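Local coordinates for protein glyoxylate reductase (Paecilomyces sp. J18, PDB 3WNV) that probably reduces glyoxylate to glycolate with a nicotinamide cofactor, as a fungal member of the D-isomer-specific 2-hydroxyacid dehydrogenase family, at residues T221-E227 / A246-A252. Residues are numbered along the deposited sequence; the frame is centred on the assembly and turned at random.
Sequences TRHIIGE and ALIDEKA
With CG of H223 anti to its own carbonyl carbon (chi1 -68°) and CG of D249 anti to its backbone N (chi1 180°), the imidazole lies stacked on the carboxylate, the two planes 11° apart. D249 CA sits over the ring centroid at 3.7 Å, a CH-pi contact, while R222, on an extended chain, lays NH1 over the rim of the opposite face, with H223 NE2 over the guanidinium centre. A flat, polar ring suits this place, for its NE2 also hydrogen-bonds E271. Were the ring cut back to an alanine here, D249 CA and the R222 guanidinium would probably lose the surface between them, and E271 a partner. Backbone bonds join the two segments: H223 N meets A246 O at 2.8 Å; I225 N to L247 O (3.1 Å) and D249 N to I225 O (3.0 Å) form a single I225-I248 beta bridge. Beside it, I225 CB meets I248 CG1, and I225 packs on F211 and L213 of the Rossmann-type sheet. D249 N-caps helix 250-259, its OD1 accepting from A252 N at 3.2 Å; OD2 takes a water proton, and that water accepts from E227 N, in the first turn of helix 227-232. One short acidic side chain thus serves two helix starts, whose positive dipole ends probably stabilise its negative charge.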
loop_
_atom_site.group_PDB
_atom_site.type_symbol
_atom_site.label_atom_id
_atom_site.label_comp_id
_atom_site.label_asym_id
_atom_site.label_seq_id
_atom_site.Cartn_x
_atom_site.Cartn_y
_atom_site.Cartn_z
ATOM N N THR A 221 -6.250 -11.584 -6.028
ATOM C CA THR A 221 -5.008 -11.609 -5.252
ATOM C C THR A 221 -5.265 -11.716 -3.756
ATOM O O THR A 221 -4.321 -11.907 -2.996
ATOM C CB THR A 221 -4.109 -10.387 -5.519
ATOM O OG1 THR A 221 -4.835 -9.201 -5.163
ATOM C CG2 THR A 221 -3.700 -10.304 -7.007
ATOM N N ARG A 222 -6.528 -11.575 -3.331
ATOM C CA ARG A 222 -6.870 -11.855 -1.914
ATOM C C ARG A 222 -6.451 -13.293 -1.612
ATOM O O ARG A 222 -6.815 -14.198 -2.365
ATOM C CB ARG A 222 -8.385 -11.734 -1.659
ATOM C CG ARG A 222 -8.776 -12.025 -0.201
ATOM C CD ARG A 222 -10.262 -11.868 0.020
ATOM N NE ARG A 222 -10.646 -12.159 1.403
ATOM C CZ ARG A 222 -10.914 -13.378 1.877
ATOM N NH1 ARG A 222 -10.843 -14.456 1.088
ATOM N NH2 ARG A 222 -11.251 -13.527 3.153
ATOM N N HIS A 223 -5.675 -13.501 -0.543
ATOM C CA HIS A 223 -5.145 -14.827 -0.180
ATOM C C HIS A 223 -4.341 -15.522 -1.275
ATOM O O HIS A 223 -4.288 -16.770 -1.325
ATOM C CB HIS A 223 -6.297 -15.753 0.229
ATOM C CG HIS A 223 -6.970 -15.368 1.505
ATOM N ND1 HIS A 223 -7.818 -16.214 2.182
ATOM C CD2 HIS A 223 -6.890 -14.237 2.254
ATOM C CE1 HIS A 223 -8.262 -15.614 3.274
ATOM N NE2 HIS A 223 -7.708 -14.415 3.338
ATOM N N ILE A 224 -3.721 -14.757 -2.160
ATOM C CA ILE A 224 -2.816 -15.375 -3.121
ATOM C C ILE A 224 -1.721 -16.228 -2.433
ATOM O O ILE A 224 -1.259 -17.221 -2.996
ATOM C CB ILE A 224 -2.199 -14.336 -4.065
ATOM C CG1 ILE A 224 -1.561 -15.012 -5.278
ATOM C CG2 ILE A 224 -1.256 -13.399 -3.304
ATOM C CD1 ILE A 224 -1.135 -14.014 -6.369
ATOM N N ILE A 225 -1.309 -15.849 -1.218
ATOM C CA ILE A 225 -0.486 -16.732 -0.376
ATOM C C ILE A 225 -1.390 -17.376 0.684
ATOM O O ILE A 225 -1.757 -16.752 1.658
ATOM C CB ILE A 225 0.679 -15.929 0.284
ATOM C CG1 ILE A 225 1.452 -15.161 -0.802
ATOM C CG2 ILE A 225 1.612 -16.831 1.131
ATOM C CD1 ILE A 225 2.200 -16.063 -1.722
ATOM N N GLY A 226 -1.808 -18.611 0.449
ATOM C CA GLY A 226 -2.571 -19.328 1.443
ATOM C C GLY A 226 -1.842 -20.613 1.817
ATOM O O GLY A 226 -0.642 -20.715 1.593
ATOM N N GLU A 227 -2.567 -21.576 2.384
ATOM C CA GLU A 227 -1.945 -22.794 2.928
ATOM C C GLU A 227 -1.078 -23.485 1.913
ATOM O O GLU A 227 0.041 -23.922 2.230
ATOM C CB GLU A 227 -3.022 -23.795 3.308
ATOM C CG GLU A 227 -3.694 -23.574 4.620
ATOM C CD GLU A 227 -4.349 -24.856 5.097
ATOM O OE1 GLU A 227 -4.092 -25.905 4.464
ATOM O OE2 GLU A 227 -5.103 -24.813 6.089
ATOM N N ALA A 246 -4.298 -8.512 3.171
ATOM C CA ALA A 246 -5.245 -9.525 2.730
ATOM C C ALA A 246 -4.733 -10.330 1.549
ATOM O O ALA A 246 -5.398 -11.287 1.101
ATOM C CB ALA A 246 -6.646 -8.914 2.409
ATOM N N LEU A 247 -3.532 -10.014 1.082
ATOM C CA LEU A 247 -2.856 -10.837 0.078
ATOM C C LEU A 247 -2.446 -12.169 0.674
ATOM O O LEU A 247 -2.187 -13.141 -0.050
ATOM C CB LEU A 247 -1.594 -10.139 -0.450
ATOM C CG LEU A 247 -1.791 -8.819 -1.211
ATOM C CD1 LEU A 247 -0.385 -8.215 -1.398
ATOM C CD2 LEU A 247 -2.490 -9.027 -2.568
ATOM N N ILE A 248 -2.375 -12.218 2.003
ATOM C CA ILE A 248 -2.007 -13.441 2.685
ATOM C C ILE A 248 -3.200 -13.879 3.523
ATOM O O ILE A 248 -3.880 -13.040 4.104
ATOM C CB ILE A 248 -0.816 -13.232 3.639
ATOM C CG1 ILE A 248 0.346 -12.638 2.870
ATOM C CG2 ILE A 248 -0.476 -14.587 4.340
ATOM C CD1 ILE A 248 1.542 -12.209 3.726
ATOM N N ASP A 249 -3.469 -15.189 3.514
ATOM C CA ASP A 249 -4.431 -15.828 4.400
ATOM C C ASP A 249 -3.788 -15.805 5.795
ATOM O O ASP A 249 -2.959 -16.663 6.126
ATOM C CB ASP A 249 -4.681 -17.276 3.922
ATOM C CG ASP A 249 -5.673 -18.018 4.798
ATOM O OD1 ASP A 249 -5.926 -17.554 5.919
ATOM O OD2 ASP A 249 -6.212 -19.074 4.375
ATOM N N GLU A 250 -4.120 -14.785 6.587
ATOM C CA GLU A 250 -3.363 -14.532 7.816
ATOM C C GLU A 250 -3.529 -15.683 8.798
ATOM O O GLU A 250 -2.615 -16.004 9.565
ATOM C CB GLU A 250 -3.821 -13.203 8.431
ATOM C CG GLU A 250 -2.845 -12.611 9.444
ATOM C CD GLU A 250 -3.180 -11.133 9.714
ATOM O OE1 GLU A 250 -3.041 -10.348 8.750
ATOM O OE2 GLU A 250 -3.613 -10.754 10.850
ATOM N N LYS A 251 -4.680 -16.337 8.768
ATOM C CA LYS A 251 -4.875 -17.473 9.676
ATOM C C LYS A 251 -3.966 -18.621 9.262
ATOM O O LYS A 251 -3.394 -19.301 10.102
ATOM C CB LYS A 251 -6.332 -17.926 9.727
ATOM C CG LYS A 251 -7.221 -17.047 10.585
ATOM C CD LYS A 251 -8.638 -17.520 10.475
ATOM C CE LYS A 251 -9.580 -16.537 11.146
ATOM N NZ LYS A 251 -11.005 -16.855 10.851
ATOM N N ALA A 252 -3.790 -18.811 7.959
ATOM C CA ALA A 252 -2.857 -19.831 7.474
ATOM C C ALA A 252 -1.396 -19.489 7.766
ATOM O O ALA A 252 -0.565 -20.370 8.047
ATOM C CB ALA A 252 -3.047 -20.054 5.969
HETATM O O HOH W 1 -5.328 -20.957 2.554
#